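Local coordinates for glucose-binding protein (Thermus thermophilus HB27, PDB 2B3F) that binds galactose and glucose as a periplasmic sugar-binding protein, probably delivering the sugar to a binding-protein-dependent transport system, at residues Val116-Asn122 against Val272-Asp278; His66-Glu70 against His348-Glu354; Met1-Ile5 against Asn291-Trp295. One frame throughout, in Å; residues are numbered along the deposited sequence.

Contact 1: residues Val116-Asn122 against Val272-Asp278. With GAL (beta-D-galactopyranose), chain G.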
loop_
_atom_site.group_PDB
_atom_site.type_symbol
_atom_site.label_atom_id
_atom_site.label_comp_id
_atom_site.label_asym_id
_atom_site.label_seq_id
_atom_site.Cartn_x
_atom_site.Cartn_y
_atom_site.Cartn_z
ATOM N N VAL A 116 0.294 6.973 -10.351
ATOM C CA VAL A 116 -0.807 7.900 -10.126
ATOM C C VAL A 116 -0.776 8.545 -8.750
ATOM O O VAL A 116 -1.413 9.564 -8.528
ATOM C CB VAL A 116 -2.177 7.251 -10.412
ATOM C CG1 VAL A 116 -2.514 6.165 -9.414
ATOM C CG2 VAL A 116 -3.291 8.329 -10.433
ATOM N N ASN A 117 -0.044 7.938 -7.819
ATOM C CA ASN A 117 -0.062 8.363 -6.445
ATOM C C ASN A 117 1.155 7.875 -5.671
ATOM O O ASN A 117 2.036 7.173 -6.204
ATOM C CB ASN A 117 -1.360 7.876 -5.759
ATOM C CG ASN A 117 -1.422 6.358 -5.608
ATOM O OD1 ASN A 117 -0.464 5.657 -5.879
ATOM N ND2 ASN A 117 -2.574 5.852 -5.153
ATOM N N ILE A 118 1.184 8.280 -4.418
ATOM C CA ILE A 118 2.050 7.709 -3.399
ATOM C C ILE A 118 1.160 7.444 -2.176
ATOM O O ILE A 118 0.498 8.346 -1.665
ATOM C CB ILE A 118 3.191 8.672 -2.982
ATOM C CG1 ILE A 118 4.107 8.998 -4.174
ATOM C CG2 ILE A 118 3.984 8.114 -1.829
ATOM C CD1 ILE A 118 4.971 7.875 -4.667
ATOM N N HIS A 119 1.119 6.185 -1.729
ATOM C CA HIS A 119 0.551 5.860 -0.429
ATOM C C HIS A 119 1.681 5.576 0.574
ATOM O O HIS A 119 2.797 5.171 0.207
ATOM C CB HIS A 119 -0.375 4.625 -0.485
ATOM C CG HIS A 119 -1.814 4.897 -0.853
ATOM N ND1 HIS A 119 -2.673 5.630 -0.064
ATOM C CD2 HIS A 119 -2.556 4.448 -1.897
ATOM C CE1 HIS A 119 -3.878 5.627 -0.618
ATOM N NE2 HIS A 119 -3.830 4.921 -1.732
ATOM N N ARG A 120 1.359 5.767 1.843
ATOM C CA ARG A 120 2.234 5.444 2.959
ATOM C C ARG A 120 1.655 4.239 3.703
ATOM O O ARG A 120 0.458 4.234 4.038
ATOM C CB ARG A 120 2.280 6.609 3.931
ATOM C CG ARG A 120 3.308 6.432 5.011
ATOM C CD ARG A 120 3.465 7.688 5.818
ATOM N NE ARG A 120 4.551 7.572 6.767
ATOM C CZ ARG A 120 4.982 8.580 7.514
ATOM N NH1 ARG A 120 4.405 9.755 7.419
ATOM N NH2 ARG A 120 5.997 8.417 8.336
ATOM N N SER A 121 2.513 3.266 3.975
ATOM C CA SER A 121 2.121 2.056 4.671
ATOM C C SER A 121 2.111 2.239 6.196
ATOM O O SER A 121 1.180 1.768 6.872
ATOM C CB SER A 121 3.054 0.901 4.296
ATOM O OG SER A 121 2.760 -0.243 5.091
ATOM N N ASN A 122 3.136 2.898 6.734
ATOM C CA ASN A 122 3.381 2.902 8.183
ATOM C C ASN A 122 2.685 4.058 8.910
ATOM O O ASN A 122 3.362 4.980 9.423
ATOM C CB ASN A 122 4.891 2.874 8.475
ATOM C CG ASN A 122 5.654 4.097 7.909
ATOM O OD1 ASN A 122 5.399 4.558 6.794
ATOM N ND2 ASN A 122 6.582 4.621 8.701
ATOM N N VAL A 272 10.633 7.980 8.890
ATOM C CA VAL A 272 10.760 7.056 7.771
ATOM C C VAL A 272 9.377 6.907 7.152
ATOM O O VAL A 272 8.379 6.745 7.864
ATOM C CB VAL A 272 11.282 5.670 8.193
ATOM C CG1 VAL A 272 11.483 4.766 6.962
ATOM C CG2 VAL A 272 12.576 5.799 8.974
ATOM N N PHE A 273 9.339 6.979 5.822
ATOM C CA PHE A 273 8.093 6.930 5.055
ATOM C C PHE A 273 8.208 5.651 4.250
ATOM O O PHE A 273 9.040 5.537 3.351
ATOM C CB PHE A 273 8.015 8.188 4.179
ATOM C CG PHE A 273 6.709 8.398 3.441
ATOM C CD1 PHE A 273 5.993 9.573 3.617
ATOM C CD2 PHE A 273 6.260 7.499 2.482
ATOM C CE1 PHE A 273 4.821 9.836 2.903
ATOM C CE2 PHE A 273 5.079 7.756 1.755
ATOM C CZ PHE A 273 4.361 8.926 1.967
ATOM N N MET A 274 7.403 4.650 4.610
ATOM C CA MET A 274 7.378 3.395 3.864
ATOM C C MET A 274 6.341 3.549 2.760
ATOM O O MET A 274 5.134 3.596 3.026
ATOM C CB MET A 274 7.025 2.196 4.766
ATOM C CG MET A 274 6.990 0.911 3.980
ATOM S SD MET A 274 6.636 -0.547 5.006
ATOM C CE MET A 274 8.219 -0.884 5.675
ATOM N N MET A 275 6.823 3.668 1.528
ATOM C CA MET A 275 5.957 4.041 0.419
ATOM C C MET A 275 5.512 2.855 -0.412
ATOM O O MET A 275 6.093 1.760 -0.351
ATOM C CB MET A 275 6.657 5.066 -0.504
ATOM C CG MET A 275 7.880 4.542 -1.206
ATOM S SD MET A 275 7.604 3.539 -2.695
ATOM C CE MET A 275 6.914 4.744 -3.850
ATOM N N LEU A 276 4.464 3.104 -1.191
ATOM C CA LEU A 276 4.046 2.271 -2.305
ATOM C C LEU A 276 3.424 3.219 -3.328
ATOM O O LEU A 276 3.104 4.372 -2.993
ATOM C CB LEU A 276 3.006 1.217 -1.851
ATOM C CG LEU A 276 1.763 1.800 -1.181
ATOM C CD1 LEU A 276 0.484 1.350 -1.864
ATOM C CD2 LEU A 276 1.736 1.567 0.342
ATOM N N SER A 277 3.224 2.736 -4.540
ATOM C CA SER A 277 2.645 3.575 -5.585
ATOM C C SER A 277 1.802 2.747 -6.522
ATOM O O SER A 277 2.268 1.750 -7.060
ATOM C CB SER A 277 3.754 4.301 -6.364
ATOM O OG SER A 277 3.191 5.040 -7.433
ATOM N N ASP A 278 0.539 3.152 -6.671
ATOM C CA ASP A 278 -0.361 2.592 -7.644
ATOM C C ASP A 278 -0.016 3.195 -9.002
ATOM O O ASP A 278 0.170 4.403 -9.097
ATOM C CB ASP A 278 -1.806 2.915 -7.274
ATOM C CG ASP A 278 -2.245 2.229 -5.966
ATOM O OD1 ASP A 278 -2.067 0.992 -5.899
ATOM O OD2 ASP A 278 -2.736 2.928 -5.057
HETATM C C1 GAL G . -3.024 -1.277 -1.782
HETATM C C2 GAL G . -3.284 -0.291 -2.929
HETATM C C3 GAL G . -4.187 0.857 -2.499
HETATM C C4 GAL G . -5.462 0.337 -1.833
HETATM C C5 GAL G . -5.072 -0.720 -0.773
HETATM C C6 GAL G . -6.260 -1.350 -0.028
HETATM O O1 GAL G . -2.253 -2.359 -2.208
HETATM O O2 GAL G . -2.025 0.183 -3.432
HETATM O O3 GAL G . -4.530 1.654 -3.623
HETATM O O4 GAL G . -6.282 -0.186 -2.845
HETATM O O5 GAL G . -4.295 -1.755 -1.326
HETATM O O6 GAL G . -6.963 -2.217 -0.867
#

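Contact 2: residues His66-Glu70 against His348-Glu354. With GAL (beta-D-galactopyranose), chain G.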
loop_
_atom_site.group_PDB
_atom_site.type_symbol
_atom_site.label_atom_id
_atom_site.label_comp_id
_atom_site.label_asym_id
_atom_site.label_seq_id
_atom_site.Cartn_x
_atom_site.Cartn_y
_atom_site.Cartn_z
ATOM N N HIS A 66 1.465 -2.208 -8.728
ATOM C CA HIS A 66 2.368 -1.519 -7.860
ATOM C C HIS A 66 3.723 -1.268 -8.495
ATOM O O HIS A 66 4.346 -2.172 -9.037
ATOM C CB HIS A 66 2.588 -2.302 -6.561
ATOM C CG HIS A 66 1.408 -2.269 -5.646
ATOM N ND1 HIS A 66 0.857 -3.409 -5.111
ATOM C CD2 HIS A 66 0.681 -1.236 -5.169
ATOM C CE1 HIS A 66 -0.155 -3.078 -4.330
ATOM N NE2 HIS A 66 -0.282 -1.766 -4.338
ATOM N N ALA A 67 4.202 -0.045 -8.339
ATOM C CA ALA A 67 5.563 0.283 -8.781
ATOM C C ALA A 67 6.573 -0.520 -7.966
ATOM O O ALA A 67 6.429 -0.666 -6.742
ATOM C CB ALA A 67 5.825 1.763 -8.624
ATOM N N GLY A 68 7.595 -1.019 -8.647
ATOM C CA GLY A 68 8.679 -1.757 -8.008
ATOM C C GLY A 68 8.696 -3.205 -8.460
ATOM O O GLY A 68 8.325 -3.517 -9.590
ATOM N N MET A 69 9.110 -4.099 -7.553
ATOM C CA MET A 69 9.319 -5.493 -7.910
ATOM C C MET A 69 8.058 -6.221 -8.288
ATOM O O MET A 69 8.122 -7.158 -9.052
ATOM C CB MET A 69 10.052 -6.228 -6.798
ATOM C CG MET A 69 11.471 -5.769 -6.641
ATOM S SD MET A 69 12.421 -6.006 -8.169
ATOM C CE MET A 69 13.938 -5.155 -7.759
ATOM N N GLU A 70 6.897 -5.788 -7.789
ATOM C CA GLU A 70 5.636 -6.408 -8.218
ATOM C C GLU A 70 5.467 -6.256 -9.728
ATOM O O GLU A 70 5.183 -7.220 -10.436
ATOM C CB GLU A 70 4.442 -5.790 -7.470
ATOM C CG GLU A 70 3.066 -6.259 -7.939
ATOM C CD GLU A 70 1.932 -5.571 -7.208
ATOM O OE1 GLU A 70 2.035 -5.612 -5.947
ATOM O OE2 GLU A 70 0.975 -4.986 -7.870
ATOM N N HIS A 348 2.804 -4.169 -0.379
ATOM C CA HIS A 348 2.257 -3.365 -1.471
ATOM C C HIS A 348 3.278 -3.174 -2.618
ATOM O O HIS A 348 3.249 -2.153 -3.306
ATOM C CB HIS A 348 1.692 -2.072 -0.917
ATOM C CG HIS A 348 0.698 -2.317 0.182
ATOM N ND1 HIS A 348 -0.584 -2.750 -0.072
ATOM C CD2 HIS A 348 0.836 -2.277 1.525
ATOM C CE1 HIS A 348 -1.203 -2.951 1.081
ATOM N NE2 HIS A 348 -0.362 -2.681 2.066
ATOM N N GLY A 349 4.147 -4.170 -2.798
ATOM C CA GLY A 349 4.786 -4.418 -4.090
ATOM C C GLY A 349 6.072 -3.714 -4.452
ATOM O O GLY A 349 6.602 -3.940 -5.547
ATOM N N ALA A 350 6.588 -2.875 -3.566
ATOM C CA ALA A 350 7.768 -2.096 -3.929
ATOM C C ALA A 350 9.051 -2.926 -3.934
ATOM O O ALA A 350 9.845 -2.823 -4.906
ATOM C CB ALA A 350 7.913 -0.897 -3.045
ATOM N N VAL A 351 9.251 -3.757 -2.898
ATOM C CA VAL A 351 10.589 -4.316 -2.598
ATOM C C VAL A 351 10.826 -5.781 -2.967
ATOM O O VAL A 351 11.990 -6.201 -3.117
ATOM C CB VAL A 351 10.977 -4.092 -1.119
ATOM C CG1 VAL A 351 11.046 -2.606 -0.804
ATOM C CG2 VAL A 351 10.001 -4.762 -0.177
ATOM N N ALA A 352 9.748 -6.556 -3.124
ATOM C CA ALA A 352 9.861 -7.983 -3.401
ATOM C C ALA A 352 8.954 -8.401 -4.539
ATOM O O ALA A 352 7.841 -7.902 -4.682
ATOM C CB ALA A 352 9.495 -8.793 -2.154
ATOM N N PRO A 353 9.398 -9.390 -5.321
ATOM C CA PRO A 353 8.547 -9.868 -6.397
ATOM C C PRO A 353 7.325 -10.611 -5.890
ATOM O O PRO A 353 7.320 -11.068 -4.749
ATOM C CB PRO A 353 9.462 -10.815 -7.164
ATOM C CG PRO A 353 10.426 -11.285 -6.165
ATOM C CD PRO A 353 10.658 -10.136 -5.232
ATOM N N GLU A 354 6.311 -10.733 -6.739
ATOM C CA GLU A 354 5.089 -11.461 -6.385
ATOM C C GLU A 354 5.344 -12.910 -5.940
ATOM O O GLU A 354 4.604 -13.443 -5.112
ATOM C CB GLU A 354 4.084 -11.411 -7.545
ATOM C CG GLU A 354 3.501 -9.991 -7.741
ATOM C CD GLU A 354 2.263 -9.932 -8.636
ATOM O OE1 GLU A 354 2.261 -10.621 -9.684
ATOM O OE2 GLU A 354 1.293 -9.182 -8.279
HETATM C C1 GAL G . -3.024 -1.277 -1.782
HETATM C C2 GAL G . -3.284 -0.291 -2.929
HETATM C C3 GAL G . -4.187 0.857 -2.499
HETATM C C4 GAL G . -5.462 0.337 -1.833
HETATM C C5 GAL G . -5.072 -0.720 -0.773
HETATM C C6 GAL G . -6.260 -1.350 -0.028
HETATM O O1 GAL G . -2.253 -2.359 -2.208
HETATM O O2 GAL G . -2.025 0.183 -3.432
HETATM O O3 GAL G . -4.530 1.654 -3.623
HETATM O O4 GAL G . -6.282 -0.186 -2.845
HETATM O O5 GAL G . -4.295 -1.755 -1.326
HETATM O O6 GAL G . -6.963 -2.217 -0.867
HETATM O O HOH W 1 4.575 0.085 -4.728
HETATM O O HOH W 2 6.635 -9.652 -9.430
#

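Contact 3: residues Met1-Ile5 against Asn291-Trp295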
loop_
_atom_site.group_PDB
_atom_site.type_symbol
_atom_site.label_atom_id
_atom_site.label_comp_id
_atom_site.label_asym_id
_atom_site.label_seq_id
_atom_site.Cartn_x
_atom_site.Cartn_y
_atom_site.Cartn_z
ATOM N N MET A 1 -16.018 2.282 -29.463
ATOM C CA MET A 1 -14.960 2.920 -28.633
ATOM C C MET A 1 -15.113 2.469 -27.190
ATOM O O MET A 1 -16.131 2.741 -26.540
ATOM C CB MET A 1 -15.058 4.437 -28.720
ATOM C CG MET A 1 -14.500 5.012 -29.991
ATOM S SD MET A 1 -12.803 5.560 -29.781
ATOM C CE MET A 1 -11.956 4.052 -30.145
ATOM N N LYS A 2 -14.101 1.752 -26.713
ATOM C CA LYS A 2 -14.115 1.185 -25.370
ATOM C C LYS A 2 -12.779 1.361 -24.669
ATOM O O LYS A 2 -11.735 1.581 -25.297
ATOM C CB LYS A 2 -14.466 -0.294 -25.434
ATOM C CG LYS A 2 -15.853 -0.556 -25.994
ATOM C CD LYS A 2 -16.155 -2.020 -26.079
ATOM C CE LYS A 2 -17.538 -2.248 -26.704
ATOM N NZ LYS A 2 -17.463 -2.195 -28.206
ATOM N N LEU A 3 -12.834 1.282 -23.339
ATOM C CA LEU A 3 -11.640 1.259 -22.507
ATOM C C LEU A 3 -11.959 0.434 -21.267
ATOM O O LEU A 3 -12.872 0.765 -20.529
ATOM C CB LEU A 3 -11.222 2.652 -22.087
ATOM C CG LEU A 3 -10.071 2.674 -21.065
ATOM C CD1 LEU A 3 -8.742 2.253 -21.682
ATOM C CD2 LEU A 3 -9.971 4.050 -20.423
ATOM N N GLU A 4 -11.189 -0.627 -21.064
ATOM C CA GLU A 4 -11.385 -1.533 -19.932
ATOM C C GLU A 4 -10.247 -1.316 -18.926
ATOM O O GLU A 4 -9.099 -1.626 -19.207
ATOM C CB GLU A 4 -11.409 -2.979 -20.395
ATOM C CG GLU A 4 -11.688 -3.941 -19.257
ATOM C CD GLU A 4 -11.628 -5.380 -19.677
ATOM O OE1 GLU A 4 -10.812 -5.715 -20.563
ATOM O OE2 GLU A 4 -12.377 -6.192 -19.090
ATOM N N ILE A 5 -10.615 -0.805 -17.759
ATOM C CA ILE A 5 -9.672 -0.458 -16.695
ATOM C C ILE A 5 -9.822 -1.498 -15.598
ATOM O O ILE A 5 -10.898 -1.628 -15.030
ATOM C CB ILE A 5 -9.986 0.897 -16.075
ATOM C CG1 ILE A 5 -9.907 2.032 -17.123
ATOM C CG2 ILE A 5 -9.018 1.201 -14.943
ATOM C CD1 ILE A 5 -10.531 3.305 -16.663
ATOM N N ASN A 291 -6.946 4.338 -26.618
ATOM C CA ASN A 291 -7.767 4.803 -25.503
ATOM C C ASN A 291 -7.014 4.576 -24.186
ATOM O O ASN A 291 -7.080 5.400 -23.275
ATOM C CB ASN A 291 -9.120 4.102 -25.488
ATOM C CG ASN A 291 -10.029 4.536 -26.645
ATOM O OD1 ASN A 291 -10.959 3.819 -27.038
ATOM N ND2 ASN A 291 -9.771 5.718 -27.170
ATOM N N ALA A 292 -6.265 3.474 -24.125
ATOM C CA ALA A 292 -5.432 3.166 -22.932
ATOM C C ALA A 292 -4.307 4.179 -22.773
ATOM O O ALA A 292 -4.046 4.691 -21.684
ATOM C CB ALA A 292 -4.868 1.752 -23.035
ATOM N N ILE A 293 -3.651 4.510 -23.883
ATOM C CA ILE A 293 -2.592 5.532 -23.871
ATOM C C ILE A 293 -3.134 6.868 -23.370
ATOM O O ILE A 293 -2.507 7.552 -22.572
ATOM C CB ILE A 293 -1.936 5.683 -25.276
ATOM C CG1 ILE A 293 -1.101 4.438 -25.600
ATOM C CG2 ILE A 293 -1.081 6.942 -25.325
ATOM C CD1 ILE A 293 -0.669 4.312 -27.041
ATOM N N ASN A 294 -4.327 7.249 -23.822
ATOM C CA ASN A 294 -4.926 8.481 -23.337
ATOM C C ASN A 294 -5.287 8.427 -21.843
ATOM O O ASN A 294 -5.234 9.424 -21.125
ATOM C CB ASN A 294 -6.124 8.848 -24.212
ATOM C CG ASN A 294 -5.689 9.303 -25.617
ATOM O OD1 ASN A 294 -4.556 9.752 -25.791
ATOM N ND2 ASN A 294 -6.585 9.184 -26.607
ATOM N N TRP A 295 -5.621 7.234 -21.357
ATOM C CA TRP A 295 -5.814 7.060 -19.922
ATOM C C TRP A 295 -4.490 7.296 -19.182
ATOM O O TRP A 295 -4.455 7.998 -18.180
ATOM C CB TRP A 295 -6.397 5.662 -19.634
ATOM C CG TRP A 295 -6.452 5.278 -18.182
ATOM C CD1 TRP A 295 -5.607 4.434 -17.543
ATOM C CD2 TRP A 295 -7.395 5.725 -17.195
ATOM N NE1 TRP A 295 -5.960 4.311 -16.227
ATOM C CE2 TRP A 295 -7.046 5.098 -15.977
ATOM C CE3 TRP A 295 -8.499 6.578 -17.221
ATOM C CZ2 TRP A 295 -7.771 5.290 -14.802
ATOM C CZ3 TRP A 295 -9.199 6.795 -16.053
ATOM C CH2 TRP A 295 -8.843 6.133 -14.854
#

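Contact 1: residues Val116-Asn122 against Val272-Asp278
Asn-122 and Asn-117 use their side-chain amides where a strand would offer backbone groups, prolonging a short antiparallel pairing at both ends. Asn-122 ND2 donates to Val-272 O (2.9 Å), and Asn-122 OD1 accepts from Met-274 N (3.0 Å). Arg-120 adds a second donor to each of these oxygens, its NE to Asn-122 OD1 and its NH2 to Val-272 O, each from the opposite face of the oxygen's plane to the other donor. The extended arginine chain lies over Phe-273, with Arg-120 CD 3.9 Å from the ring centroid in a CH-pi contact and the guanidinium plane only 13° from that of the ring; NH1 turns to a salt bridge with Asp-336. At the sugar end, Asn-117 has CG between its backbone N and carbonyl carbon (chi1 67°), which lets OD1 accept from Asp-278 N (2.8 Å) while ND2 meets the anti lone pair of Asp-278 OD2 (2.9 Å). This second-shell amide is therefore placed to orient the carboxylate of Asp-278, where galactose O2 donates to Asp-278 OD1 and O3 to Asp-278 OD2, both at 2.6 Å. Between these ends His-119 and Leu-276 form a hydrogen-bonded pair. Ile-118 and Met-275 face helix 99-105, Met-274 packs against helix 166-190, and strand 341-344 runs parallel to strand 272-280.

Contact 2: residues His66-Glu70 against His348-Glu354
Gly-349 O and Ala-350 O receive the first N-H groups of helix 69-76. Glu-70 N reaches Gly-349 O in the carbonyl plane (2.9 Å), whereas Met-69 N meets Ala-350 O from well above its plane (3.0 Å). Two waters serve further backbone groups: one donates to both Ala-67 O and His-348 O, the other donates to Met-69 O and accepts from Glu-354 N. Both nitrogens of the His-66 ring are engaged. ND1 donates to Glu-70 OE1 at 2.6 Å, with that oxygen in the ring plane, and NE2 donates to galactose O2 at 2.8 Å; His-66 N adds a bond to Glu-70 OE2, fixing the carboxylate. His-348 ND1 shares a hydrogen bond with galactose O1 (2.7 Å), while its NE2 is bonded to His-171. The carboxylates of Glu-70 and Glu-354 approach to 4.2 Å between their OE2 atoms, and Arg-47 forms salt bridges with both; Thr-74 takes care of Glu-354 OE1. Over one face of the imidazole of His-66 lies His-348 O, 3.0 Å from His-66 CG. Two donating nitrogens, a carboxylate partner and this carbonyl are together consistent with a His-66 ring carrying positive charge as it holds the sugar.

Contact 3: residues Met1-Ile5 against Asn291-Trp295
Leu-3 lies against the flank of helix 289-299, between Ala-292 and Trp-295, and with Asn-291 and Trp-295 it accounts for most of the area buried here. Residues 2-5 form a strand segment whose axis passes 8.7 Å from that of 291-295, at an angle of 55° between their chain directions. Leu-3 and Ile-5, two residues apart on the strand, both point toward the helix, whereas Lys-2 points away; on the helical side Asn-291 and Trp-295, one turn apart, point back.

Leu-3 divides its two methyl groups. Leu-3 CD1 reaches the helix backbone, 3.7 Å from Ala-292 CA, and so touches backbone atoms of Ala-292 as well as its CB. Leu-3 CD2 rests 4.0 Å from Trp-295 CB.

Trp-295 has its CG anti to the backbone N (chi1 171°), and presents a ring face to the strand. Ile-5 CD1 sits 3.6 Å from the centroid of the six-membered ring and only 6° off its normal, a CH-pi contact over the face rather than at the rim of that ring.

Asn-291 has the largest buried area of the contact. Its CB is 3.6 Å from Lys-2 O, and the bent side chain of Met-1 crosses that of Asn-291 at about a right angle. Asn-291 O accepts the helical bond from Trp-295 N and another from the hydroxyl of Tyr-24.

Helix 15-27 borders the same apolar cluster: Tyr-24 touches Leu-3, Ile-21 touches Ile-5, and Leu-17 and Leu-20 touch Trp-295, which also meets Phe-280 edge-to-face. Strand 2-7 itself pairs in parallel with strands 32-37 and 62-66.

Overall arrangement
Along the chain the segments come in the order 1-5, 66-70, 116-122, 272-278, 291-295 and 348-354. Contacts 1 and 2 have centres about 12 Å apart and touch: Ser-277 O and Ala-67 N are 2.9 Å apart, a probable hydrogen bond, and Leu-276 packs on His-348. Both reach the galactose, so both contribute residues to one pocket from segments distant in sequence. Contact 3 lies about 26 Å from contact 1 and 24 Å from contact 2, centre to centre. It shares the mixed sheet with contact 1, since strands 2-7 and 272-280 both pair with strand 62-66, and packs a helix against that sheet away from the sugar.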